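Local coordinates for protein nitrophorin Cim l NP (Cimex lectularius, PDB 2IMQ) that carries nitric oxide on a cysteine-ligated heme and releases it into the victim during feeding, which dilates the blood vessels, at residues A[21-31]-A[63-73]; A[143-151]-A[200-210]. All coordinates share one frame; numbering follows the deposited sequence.

Interaction 1: A[21-31]-A[63-73]; sequences APTNLEELLGL and NFQSLLTSKGY. With HEM (protoporphyrin IX containing Fe), chain B.
Phe64 and Leu25 meet beside the heme of this DNase I-like beta-sandwich, where the loop and short helix of 21-31 lie against helix 57-70, the helix that also supplies Cys60, the proximal iron ligand. Followed outward, the side chain of Phe64 starts with CB beside the heme propionate, 3.7 Å from HEM O2A. With chi1 at -83° its CG stands beside the backbone N, and the ring lies against the heme at CMA and CHB. The methyl HEM CMA sits over the centre of one face of the Phe64 ring, 3.4 Å above the plane. Leu25 CD1 lies over the opposite face in a CH-pi contact, 3.7 Å from the centroid of the Phe64 ring and 2° off the normal, so the ring is clamped between two methyl groups. At the far end Phe64 CZ touches Leu25 CD2 at 3.6 Å, while Ala21 CB lies near the ring plane at the CE1 edge and also packs on heme C2B and C3B.

Farther along, the contact is aliphatic. Leu67 packs CD2 on Leu25 CB and CD1 on Glu26 CG. Leu29 and Leu68 meet tip to tip, and Leu31 CD1 touches both Leu68 CD2 and Lys71 CE. Val12 and Val42 back Leu29 from the six-stranded sheet. Both helices end in Schellman motifs, at Gly30 and Gly72. At the loop end, one water donates to Pro22 O and accepts from Asn63 ND2. At the outer margin a salt bridge brings Lys71 NZ to 2.8 Å from Glu26 OE2; NZ approaches that oxygen from above the carboxylate plane, 43° out of it.

Interaction 2: A[143-151]-A[200-210]; sequences STNTKYAYD and QLKKAKEQKLF
Aromatic contacts carry much of the joint between Tyr148 and Tyr150 on one side and Ala204, Leu209 and Phe210 on the other. Ala204 CB lies over one face of the Tyr148 ring, 4.1 Å from its centroid, and Lys147 CG covers the opposite face. Leu209 CA stands over the centre of the Tyr150 ring, 9° off the normal. Tyr150, its CG anti to the backbone N (chi1 -176°), turns an edge to the face of Phe210: this T-shaped pair has centroids 5.0 Å apart and planes at 69°.

Apolar contacts centre on Leu209, whose CD2 touches Thr144 CG2 at 3.6 Å and Tyr150 CD2 at 3.7 Å. Helix 201-206 closes in a Schellman motif with Lys208 as C-prime residue, and that turn delivers Leu209 to the loop joining strands 127-135 and 165-169 of the second sheet of the sandwich.

Among polar contacts, Lys147 NZ donates to Gln200 OE1 at 2.8 Å, a little tilted from the carbonyl plane; NZ also bonds Asn173 O, and OE1 takes Arg175 N. Thr146 OG1 accepts from Tyr148 N in an ST turn. The Tyr150 hydroxyl pairs mainly with Asp155, and one water links it, weakly, to Lys208 O.

Overall arrangement
Both segments of interaction 1 precede those of interaction 2 in the sequence, and the centre of the molecule lies between the two contacts, whose own centres are 33 Å apart and whose nearest atoms are about 20 Å apart. They share no segment and do not touch. Interaction 1 joins helices 26-29 and 57-70 on the six-stranded sheet, beside the heme. Interaction 2 packs helix 201-206 and its exit against the loop between strands 127-135 and 165-169 of the five-stranded sheet, far from the heme. Both belong to the one DNase I-like fold. Of the two, interaction 1 holds residues that line the heme pocket: Ala21, Pro22, Phe64 and Gln65.

Interaction 1: A[21-31]-A[63-73]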
loop_
_atom_site.group_PDB
_atom_site.type_symbol
_atom_site.label_atom_id
_atom_site.label_comp_id
_atom_site.label_asym_id
_atom_site.label_seq_id
_atom_site.Cartn_x
_atom_site.Cartn_y
_atom_site.Cartn_z
ATOM N N ALA A 21 -5.807 -11.222 9.803
ATOM C CA ALA A 21 -6.007 -9.842 10.180
ATOM C C ALA A 21 -6.045 -9.710 11.684
ATOM O O ALA A 21 -6.653 -10.553 12.398
ATOM C CB ALA A 21 -7.275 -9.288 9.589
ATOM N N PRO A 22 -5.439 -8.643 12.204
ATOM C CA PRO A 22 -5.546 -8.355 13.618
ATOM C C PRO A 22 -6.963 -7.925 13.945
ATOM O O PRO A 22 -7.754 -7.620 13.054
ATOM C CB PRO A 22 -4.527 -7.229 13.838
ATOM C CG PRO A 22 -4.368 -6.612 12.559
ATOM C CD PRO A 22 -4.636 -7.625 11.497
ATOM N N THR A 23 -7.296 -7.952 15.221
ATOM C CA THR A 23 -8.628 -7.590 15.662
ATOM C C THR A 23 -8.649 -6.132 16.127
ATOM O O THR A 23 -9.715 -5.530 16.132
ATOM C CB THR A 23 -9.081 -8.597 16.758
ATOM O OG1 THR A 23 -10.498 -8.532 16.954
ATOM C CG2 THR A 23 -8.449 -8.329 18.084
ATOM N N ASN A 24 -7.480 -5.563 16.471
ATOM C CA ASN A 24 -7.352 -4.156 16.834
ATOM C C ASN A 24 -7.003 -3.308 15.584
ATOM O O ASN A 24 -5.877 -3.281 15.138
ATOM C CB ASN A 24 -6.438 -3.955 18.078
ATOM C CG ASN A 24 -4.981 -3.661 17.780
ATOM O OD1 ASN A 24 -4.189 -4.569 17.592
ATOM N ND2 ASN A 24 -4.633 -2.356 17.724
ATOM N N LEU A 25 -8.015 -2.674 15.010
ATOM C CA LEU A 25 -7.926 -2.150 13.639
ATOM C C LEU A 25 -7.893 -0.652 13.588
ATOM O O LEU A 25 -7.481 -0.069 12.595
ATOM C CB LEU A 25 -9.089 -2.679 12.822
ATOM C CG LEU A 25 -9.194 -4.184 12.578
ATOM C CD1 LEU A 25 -10.479 -4.474 11.848
ATOM C CD2 LEU A 25 -7.994 -4.736 11.810
ATOM N N GLU A 26 -8.339 0.024 14.634
ATOM C CA GLU A 26 -8.304 1.461 14.650
ATOM C C GLU A 26 -6.908 2.005 14.475
ATOM O O GLU A 26 -6.702 2.933 13.720
ATOM C CB GLU A 26 -8.920 2.040 15.945
ATOM C CG GLU A 26 -10.424 1.956 15.995
ATOM C CD GLU A 26 -11.053 2.936 16.969
ATOM O OE1 GLU A 26 -10.322 3.399 17.851
ATOM O OE2 GLU A 26 -12.264 3.266 16.827
ATOM N N GLU A 27 -5.952 1.436 15.177
ATOM C CA GLU A 27 -4.596 1.859 15.047
ATOM C C GLU A 27 -4.055 1.609 13.615
ATOM O O GLU A 27 -3.401 2.483 13.037
ATOM C CB GLU A 27 -3.733 1.123 16.044
ATOM C CG GLU A 27 -2.292 1.561 16.074
ATOM C CD GLU A 27 -1.470 0.822 17.118
ATOM O OE1 GLU A 27 -0.291 1.153 17.254
ATOM O OE2 GLU A 27 -1.983 -0.096 17.793
ATOM N N LEU A 28 -4.351 0.433 13.077
ATOM C CA LEU A 28 -3.910 0.036 11.747
ATOM C C LEU A 28 -4.356 1.038 10.696
ATOM O O LEU A 28 -3.638 1.317 9.740
ATOM C CB LEU A 28 -4.466 -1.360 11.439
ATOM C CG LEU A 28 -3.935 -1.959 10.160
ATOM C CD1 LEU A 28 -2.499 -2.371 10.265
ATOM C CD2 LEU A 28 -4.757 -3.119 9.695
ATOM N N LEU A 29 -5.556 1.602 10.872
ATOM C CA LEU A 29 -6.146 2.492 9.889
ATOM C C LEU A 29 -5.956 3.959 10.224
ATOM O O LEU A 29 -6.378 4.835 9.484
ATOM C CB LEU A 29 -7.631 2.189 9.721
ATOM C CG LEU A 29 -7.965 0.747 9.453
ATOM C CD1 LEU A 29 -9.460 0.593 9.447
ATOM C CD2 LEU A 29 -7.393 0.285 8.221
ATOM N N GLY A 30 -5.250 4.263 11.302
ATOM C CA GLY A 30 -4.954 5.624 11.651
ATOM C C GLY A 30 -6.142 6.355 12.267
ATOM O O GLY A 30 -6.210 7.550 12.108
ATOM N N LEU A 31 -7.018 5.629 12.964
ATOM C CA LEU A 31 -8.286 6.158 13.519
ATOM C C LEU A 31 -8.232 6.363 15.042
ATOM O O LEU A 31 -9.146 6.951 15.649
ATOM C CB LEU A 31 -9.442 5.221 13.156
ATOM C CG LEU A 31 -9.630 5.008 11.656
ATOM C CD1 LEU A 31 -10.798 4.021 11.350
ATOM C CD2 LEU A 31 -9.795 6.286 10.933
ATOM N N ASN A 63 -15.166 -7.901 11.239
ATOM C CA ASN A 63 -14.487 -6.902 12.073
ATOM C C ASN A 63 -14.241 -5.580 11.386
ATOM O O ASN A 63 -14.383 -4.519 11.990
ATOM C CB ASN A 63 -13.181 -7.444 12.640
ATOM C CG ASN A 63 -13.395 -8.712 13.491
ATOM O OD1 ASN A 63 -14.479 -8.939 13.985
ATOM N ND2 ASN A 63 -12.371 -9.537 13.613
ATOM N N PHE A 64 -13.879 -5.626 10.107
ATOM C CA PHE A 64 -13.745 -4.383 9.372
ATOM C C PHE A 64 -15.092 -3.701 9.217
ATOM O O PHE A 64 -15.207 -2.481 9.472
ATOM C CB PHE A 64 -13.072 -4.563 8.009
ATOM C CG PHE A 64 -11.578 -4.589 8.088
ATOM C CD1 PHE A 64 -10.908 -5.794 8.232
ATOM C CD2 PHE A 64 -10.866 -3.403 8.079
ATOM C CE1 PHE A 64 -9.521 -5.806 8.285
ATOM C CE2 PHE A 64 -9.467 -3.386 8.164
ATOM C CZ PHE A 64 -8.819 -4.589 8.276
ATOM N N GLN A 65 -16.115 -4.486 8.864
ATOM C CA GLN A 65 -17.444 -3.876 8.613
ATOM C C GLN A 65 -18.037 -3.365 9.937
ATOM O O GLN A 65 -18.563 -2.271 9.974
ATOM C CB GLN A 65 -18.386 -4.826 7.842
ATOM C CG GLN A 65 -17.847 -5.479 6.580
ATOM C CD GLN A 65 -17.977 -4.728 5.266
ATOM O OE1 GLN A 65 -17.589 -3.554 5.140
ATOM N NE2 GLN A 65 -18.433 -5.465 4.227
ATOM N N SER A 66 -17.884 -4.109 11.029
ATOM C CA SER A 66 -18.281 -3.629 12.361
ATOM C C SER A 66 -17.692 -2.266 12.721
ATOM O O SER A 66 -18.426 -1.361 13.131
ATOM C CB SER A 66 -17.899 -4.650 13.468
ATOM O OG SER A 66 -18.653 -5.849 13.305
ATOM N N LEU A 67 -16.378 -2.090 12.560
ATOM C CA LEU A 67 -15.752 -0.830 12.949
ATOM C C LEU A 67 -16.123 0.303 11.996
ATOM O O LEU A 67 -16.432 1.424 12.428
ATOM C CB LEU A 67 -14.240 -0.996 13.017
ATOM C CG LEU A 67 -13.485 0.339 13.076
ATOM C CD1 LEU A 67 -13.726 1.031 14.412
ATOM C CD2 LEU A 67 -11.983 0.140 12.798
ATOM N N LEU A 68 -16.116 0.019 10.705
ATOM C CA LEU A 68 -16.172 1.097 9.727
ATOM C C LEU A 68 -17.563 1.611 9.383
ATOM O O LEU A 68 -17.742 2.809 9.153
ATOM C CB LEU A 68 -15.373 0.724 8.475
ATOM C CG LEU A 68 -13.851 0.606 8.739
ATOM C CD1 LEU A 68 -13.210 0.058 7.492
ATOM C CD2 LEU A 68 -13.234 1.929 9.212
ATOM N N THR A 69 -18.537 0.723 9.399
ATOM C CA THR A 69 -19.919 1.135 9.148
ATOM C C THR A 69 -20.428 2.122 10.176
ATOM O O THR A 69 -20.998 3.130 9.808
ATOM C CB THR A 69 -20.830 -0.087 9.087
ATOM O OG1 THR A 69 -20.476 -0.857 7.941
ATOM C CG2 THR A 69 -22.273 0.286 8.816
ATOM N N SER A 70 -20.151 1.865 11.444
ATOM C CA SER A 70 -20.484 2.800 12.540
ATOM C C SER A 70 -19.882 4.197 12.356
ATOM O O SER A 70 -20.455 5.183 12.798
ATOM C CB SER A 70 -20.085 2.222 13.916
ATOM O OG SER A 70 -18.693 2.084 14.108
ATOM N N LYS A 71 -18.744 4.285 11.662
ATOM C CA LYS A 71 -18.083 5.557 11.424
ATOM C C LYS A 71 -18.501 6.254 10.137
ATOM O O LYS A 71 -17.990 7.314 9.825
ATOM C CB LYS A 71 -16.555 5.361 11.472
ATOM C CG LYS A 71 -16.035 4.983 12.868
ATOM C CD LYS A 71 -14.686 4.314 12.859
ATOM C CE LYS A 71 -13.631 5.063 13.684
ATOM N NZ LYS A 71 -13.678 4.954 15.154
ATOM N N GLY A 72 -19.401 5.646 9.385
ATOM C CA GLY A 72 -19.979 6.234 8.201
ATOM C C GLY A 72 -19.360 5.839 6.896
ATOM O O GLY A 72 -19.652 6.448 5.867
ATOM N N TYR A 73 -18.536 4.801 6.903
ATOM C CA TYR A 73 -17.926 4.348 5.658
ATOM C C TYR A 73 -18.726 3.329 4.876
ATOM O O TYR A 73 -19.408 2.473 5.447
ATOM C CB TYR A 73 -16.558 3.711 5.948
ATOM C CG TYR A 73 -15.542 4.683 6.490
ATOM C CD1 TYR A 73 -15.356 4.834 7.836
ATOM C CD2 TYR A 73 -14.795 5.496 5.639
ATOM C CE1 TYR A 73 -14.470 5.737 8.329
ATOM C CE2 TYR A 73 -13.939 6.454 6.132
ATOM C CZ TYR A 73 -13.731 6.549 7.480
ATOM O OH TYR A 73 -12.857 7.454 8.020
HETATM C CHA HEM B . -11.513 -9.598 3.220
HETATM C CHB HEM B . -7.850 -7.328 5.440
HETATM C CHC HEM B . -5.611 -11.547 6.037
HETATM C CHD HEM B . -9.024 -13.802 3.587
HETATM C C1A HEM B . -10.760 -8.610 3.786
HETATM C C2A HEM B . -11.103 -7.211 3.882
HETATM C C3A HEM B . -10.049 -6.595 4.474
HETATM C C4A HEM B . -9.054 -7.579 4.789
HETATM C CMA HEM B . -9.962 -5.119 4.817
HETATM C CAA HEM B . -12.407 -6.525 3.415
HETATM C CBA HEM B . -13.272 -6.480 4.705
HETATM C CGA HEM B . -14.652 -5.903 4.428
HETATM O O1A HEM B . -15.501 -6.631 3.915
HETATM O O2A HEM B . -14.927 -4.730 4.785
HETATM C C1B HEM B . -6.949 -8.280 5.801
HETATM C C2B HEM B . -5.730 -8.031 6.531
HETATM C C3B HEM B . -5.102 -9.188 6.710
HETATM C C4B HEM B . -5.914 -10.213 6.107
HETATM C CMB HEM B . -5.428 -6.627 6.919
HETATM C CAB HEM B . -3.774 -9.467 7.396
HETATM C CBB HEM B . -3.254 -8.605 8.280
HETATM C C1C HEM B . -6.320 -12.571 5.478
HETATM C C2C HEM B . -5.930 -13.955 5.387
HETATM C C3C HEM B . -6.924 -14.578 4.760
HETATM C C4C HEM B . -7.878 -13.607 4.321
HETATM C CMC HEM B . -4.730 -14.620 6.070
HETATM C CAC HEM B . -7.008 -16.066 4.452
HETATM C CBC HEM B . -6.093 -16.688 3.713
HETATM C C1D HEM B . -9.965 -12.862 3.230
HETATM C C2D HEM B . -11.101 -13.147 2.387
HETATM C C3D HEM B . -11.879 -11.874 2.301
HETATM C C4D HEM B . -11.144 -10.903 3.068
HETATM C CMD HEM B . -11.468 -14.489 1.754
HETATM C CAD HEM B . -13.175 -11.720 1.487
HETATM C CBD HEM B . -14.230 -12.530 2.224
HETATM C CGD HEM B . -15.598 -12.184 1.725
HETATM O O1D HEM B . -16.576 -12.802 2.257
HETATM O O2D HEM B . -15.682 -11.311 0.813
HETATM N NA HEM B . -9.512 -8.825 4.361
HETATM N NB HEM B . -7.023 -9.619 5.533
HETATM N NC HEM B . -7.486 -12.394 4.796
HETATM N ND HEM B . -10.019 -11.520 3.588
HETATM FE FE HEM B . -8.580 -10.626 4.691
HETATM O O HOH W 1 -9.987 -9.247 12.029
#

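Interaction 2: A[143-151]-A[200-210]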
loop_
_atom_site.group_PDB
_atom_site.type_symbol
_atom_site.label_atom_id
_atom_site.label_comp_id
_atom_site.label_asym_id
_atom_site.label_seq_id
_atom_site.Cartn_x
_atom_site.Cartn_y
_atom_site.Cartn_z
ATOM N N SER A 143 7.393 -8.116 -17.747
ATOM C CA SER A 143 7.460 -7.121 -18.814
ATOM C C SER A 143 8.563 -6.078 -18.663
ATOM O O SER A 143 9.069 -5.483 -19.636
ATOM C CB SER A 143 6.142 -6.330 -18.950
ATOM O OG SER A 143 5.937 -5.479 -17.833
ATOM N N THR A 144 9.053 -5.902 -17.449
ATOM C CA THR A 144 10.109 -4.947 -17.207
ATOM C C THR A 144 11.507 -5.561 -17.235
ATOM O O THR A 144 12.494 -4.848 -17.198
ATOM C CB THR A 144 9.874 -4.266 -15.827
ATOM O OG1 THR A 144 10.063 -5.204 -14.773
ATOM C CG2 THR A 144 8.454 -3.709 -15.691
ATOM N N ASN A 145 11.593 -6.876 -17.169
ATOM C CA ASN A 145 12.858 -7.568 -16.893
ATOM C C ASN A 145 13.536 -7.101 -15.613
ATOM O O ASN A 145 14.755 -7.194 -15.507
ATOM C CB ASN A 145 13.832 -7.575 -18.070
ATOM C CG ASN A 145 14.829 -8.760 -17.994
ATOM O OD1 ASN A 145 15.987 -8.664 -18.480
ATOM N ND2 ASN A 145 14.398 -9.850 -17.456
ATOM N N THR A 146 12.738 -6.678 -14.667
ATOM C CA THR A 146 13.179 -6.419 -13.306
ATOM C C THR A 146 12.333 -7.191 -12.331
ATOM O O THR A 146 11.301 -7.753 -12.657
ATOM C CB THR A 146 13.080 -4.975 -12.910
ATOM O OG1 THR A 146 11.714 -4.617 -12.576
ATOM C CG2 THR A 146 13.630 -4.068 -13.970
ATOM N N LYS A 147 12.739 -7.179 -11.064
ATOM C CA LYS A 147 12.019 -7.839 -10.018
ATOM C C LYS A 147 10.971 -6.939 -9.384
ATOM O O LYS A 147 10.285 -7.361 -8.471
ATOM C CB LYS A 147 12.960 -8.309 -8.932
ATOM C CG LYS A 147 13.528 -7.185 -8.069
ATOM C CD LYS A 147 14.543 -7.629 -7.035
ATOM C CE LYS A 147 15.123 -6.418 -6.346
ATOM N NZ LYS A 147 14.505 -6.238 -5.072
ATOM N N TYR A 148 10.888 -5.692 -9.833
ATOM C CA TYR A 148 10.045 -4.716 -9.128
ATOM C C TYR A 148 8.568 -4.924 -9.531
ATOM O O TYR A 148 8.236 -5.262 -10.647
ATOM C CB TYR A 148 10.513 -3.308 -9.421
ATOM C CG TYR A 148 11.985 -3.089 -9.100
ATOM C CD1 TYR A 148 12.902 -2.739 -10.085
ATOM C CD2 TYR A 148 12.477 -3.320 -7.844
ATOM C CE1 TYR A 148 14.248 -2.589 -9.808
ATOM C CE2 TYR A 148 13.835 -3.195 -7.564
ATOM C CZ TYR A 148 14.703 -2.812 -8.524
ATOM O OH TYR A 148 16.025 -2.727 -8.225
ATOM N N ALA A 149 7.676 -4.636 -8.573
ATOM C CA ALA A 149 6.254 -4.859 -8.735
ATOM C C ALA A 149 5.590 -3.677 -9.446
ATOM O O ALA A 149 4.706 -3.003 -8.930
ATOM C CB ALA A 149 5.610 -5.165 -7.407
ATOM N N TYR A 150 6.032 -3.448 -10.664
ATOM C CA TYR A 150 5.486 -2.449 -11.548
ATOM C C TYR A 150 5.005 -3.124 -12.845
ATOM O O TYR A 150 5.662 -4.036 -13.361
ATOM C CB TYR A 150 6.515 -1.395 -11.938
ATOM C CG TYR A 150 5.957 -0.282 -12.793
ATOM C CD1 TYR A 150 5.310 0.756 -12.212
ATOM C CD2 TYR A 150 6.090 -0.291 -14.175
ATOM C CE1 TYR A 150 4.769 1.764 -12.970
ATOM C CE2 TYR A 150 5.574 0.705 -14.939
ATOM C CZ TYR A 150 4.933 1.763 -14.347
ATOM O OH TYR A 150 4.366 2.777 -15.104
ATOM N N ASP A 151 3.867 -2.679 -13.357
ATOM C CA ASP A 151 3.457 -2.977 -14.701
ATOM C C ASP A 151 2.706 -1.742 -15.172
ATOM O O ASP A 151 1.939 -1.116 -14.427
ATOM C CB ASP A 151 2.537 -4.196 -14.656
ATOM C CG ASP A 151 2.189 -4.757 -16.030
ATOM O OD1 ASP A 151 1.418 -4.108 -16.744
ATOM O OD2 ASP A 151 2.651 -5.844 -16.421
ATOM N N GLN A 200 16.295 0.646 -3.618
ATOM C CA GLN A 200 16.151 0.415 -5.084
ATOM C C GLN A 200 15.056 1.226 -5.770
ATOM O O GLN A 200 14.965 1.189 -6.971
ATOM C CB GLN A 200 15.960 -1.073 -5.335
ATOM C CG GLN A 200 17.185 -1.906 -5.045
ATOM C CD GLN A 200 16.948 -3.359 -4.993
ATOM O OE1 GLN A 200 15.886 -3.833 -4.583
ATOM N NE2 GLN A 200 18.000 -4.114 -5.300
ATOM N N LEU A 201 14.254 2.006 -5.051
ATOM C CA LEU A 201 13.190 2.734 -5.740
ATOM C C LEU A 201 13.796 3.674 -6.761
ATOM O O LEU A 201 13.305 3.788 -7.884
ATOM C CB LEU A 201 12.280 3.447 -4.751
ATOM C CG LEU A 201 11.106 4.197 -5.426
ATOM C CD1 LEU A 201 10.213 3.235 -6.162
ATOM C CD2 LEU A 201 10.343 4.931 -4.336
ATOM N N LYS A 202 14.869 4.378 -6.425
ATOM C CA LYS A 202 15.477 5.276 -7.395
ATOM C C LYS A 202 16.026 4.564 -8.604
ATOM O O LYS A 202 16.042 5.113 -9.684
ATOM C CB LYS A 202 16.594 6.080 -6.731
ATOM C CG LYS A 202 17.737 5.284 -6.233
ATOM C CD LYS A 202 18.885 6.169 -5.633
ATOM C CE LYS A 202 18.501 6.740 -4.314
ATOM N NZ LYS A 202 17.875 5.817 -3.272
ATOM N N LYS A 203 16.476 3.333 -8.403
ATOM C CA LYS A 203 16.944 2.477 -9.531
ATOM C C LYS A 203 15.795 2.076 -10.420
ATOM O O LYS A 203 15.905 2.166 -11.647
ATOM C CB LYS A 203 17.638 1.244 -9.002
ATOM C CG LYS A 203 18.869 1.533 -8.148
ATOM C CD LYS A 203 19.501 0.161 -7.730
ATOM C CE LYS A 203 20.681 0.310 -6.868
ATOM N NZ LYS A 203 21.749 0.813 -7.762
ATOM N N ALA A 204 14.677 1.692 -9.831
ATOM C CA ALA A 204 13.477 1.424 -10.588
ATOM C C ALA A 204 13.055 2.644 -11.394
ATOM O O ALA A 204 12.771 2.533 -12.581
ATOM C CB ALA A 204 12.385 0.968 -9.645
ATOM N N LYS A 205 13.080 3.815 -10.764
ATOM C CA LYS A 205 12.729 5.023 -11.490
ATOM C C LYS A 205 13.697 5.381 -12.606
ATOM O O LYS A 205 13.252 5.847 -13.650
ATOM C CB LYS A 205 12.571 6.210 -10.551
ATOM C CG LYS A 205 11.441 6.061 -9.602
ATOM C CD LYS A 205 11.487 7.139 -8.569
ATOM C CE LYS A 205 10.176 7.401 -8.053
ATOM N NZ LYS A 205 10.285 8.652 -7.165
ATOM N N GLU A 206 14.974 5.113 -12.427
ATOM C CA GLU A 206 15.964 5.323 -13.490
ATOM C C GLU A 206 15.637 4.466 -14.707
ATOM O O GLU A 206 15.906 4.869 -15.853
ATOM C CB GLU A 206 17.325 4.919 -13.010
ATOM C CG GLU A 206 17.972 5.907 -12.088
ATOM C CD GLU A 206 19.292 5.415 -11.508
ATOM O OE1 GLU A 206 19.777 6.071 -10.545
ATOM O OE2 GLU A 206 19.837 4.376 -11.964
ATOM N N GLN A 207 15.074 3.289 -14.442
ATOM C CA GLN A 207 14.611 2.331 -15.473
ATOM C C GLN A 207 13.213 2.630 -15.948
ATOM O O GLN A 207 12.601 1.841 -16.648
ATOM C CB GLN A 207 14.626 0.883 -14.978
ATOM C CG GLN A 207 15.990 0.260 -14.845
ATOM C CD GLN A 207 15.992 -1.259 -14.766
ATOM O OE1 GLN A 207 15.623 -1.989 -15.735
ATOM N NE2 GLN A 207 16.421 -1.756 -13.613
ATOM N N LYS A 208 12.675 3.792 -15.603
ATOM C CA LYS A 208 11.357 4.237 -16.032
ATOM C C LYS A 208 10.175 3.452 -15.471
ATOM O O LYS A 208 9.070 3.382 -16.029
ATOM C CB LYS A 208 11.295 4.409 -17.590
ATOM C CG LYS A 208 12.422 5.272 -18.131
ATOM C CD LYS A 208 12.464 6.599 -17.428
ATOM C CE LYS A 208 13.319 7.626 -18.081
ATOM N NZ LYS A 208 13.299 8.883 -17.277
ATOM N N LEU A 209 10.393 2.930 -14.285
ATOM C CA LEU A 209 9.307 2.321 -13.527
ATOM C C LEU A 209 8.941 3.356 -12.448
ATOM O O LEU A 209 9.757 4.164 -11.972
ATOM C CB LEU A 209 9.803 0.999 -12.967
ATOM C CG LEU A 209 10.509 -0.000 -13.941
ATOM C CD1 LEU A 209 10.890 -1.289 -13.225
ATOM C CD2 LEU A 209 9.705 -0.352 -15.158
ATOM N N PHE A 210 7.675 3.396 -12.114
ATOM C CA PHE A 210 7.191 4.311 -11.086
ATOM C C PHE A 210 7.528 5.758 -11.470
ATOM O O PHE A 210 7.754 6.593 -10.574
ATOM C CB PHE A 210 7.692 3.942 -9.674
ATOM C CG PHE A 210 7.319 2.564 -9.229
ATOM C CD1 PHE A 210 8.281 1.554 -9.141
ATOM C CD2 PHE A 210 6.031 2.262 -8.892
ATOM C CE1 PHE A 210 7.888 0.296 -8.740
ATOM C CE2 PHE A 210 5.690 1.009 -8.485
ATOM C CZ PHE A 210 6.600 0.044 -8.432
HETATM O O HOH W 2 12.871 -1.909 -16.984
HETATM O O HOH W 3 16.368 -4.936 -16.265
HETATM O O HOH W 4 6.744 4.351 -15.132
#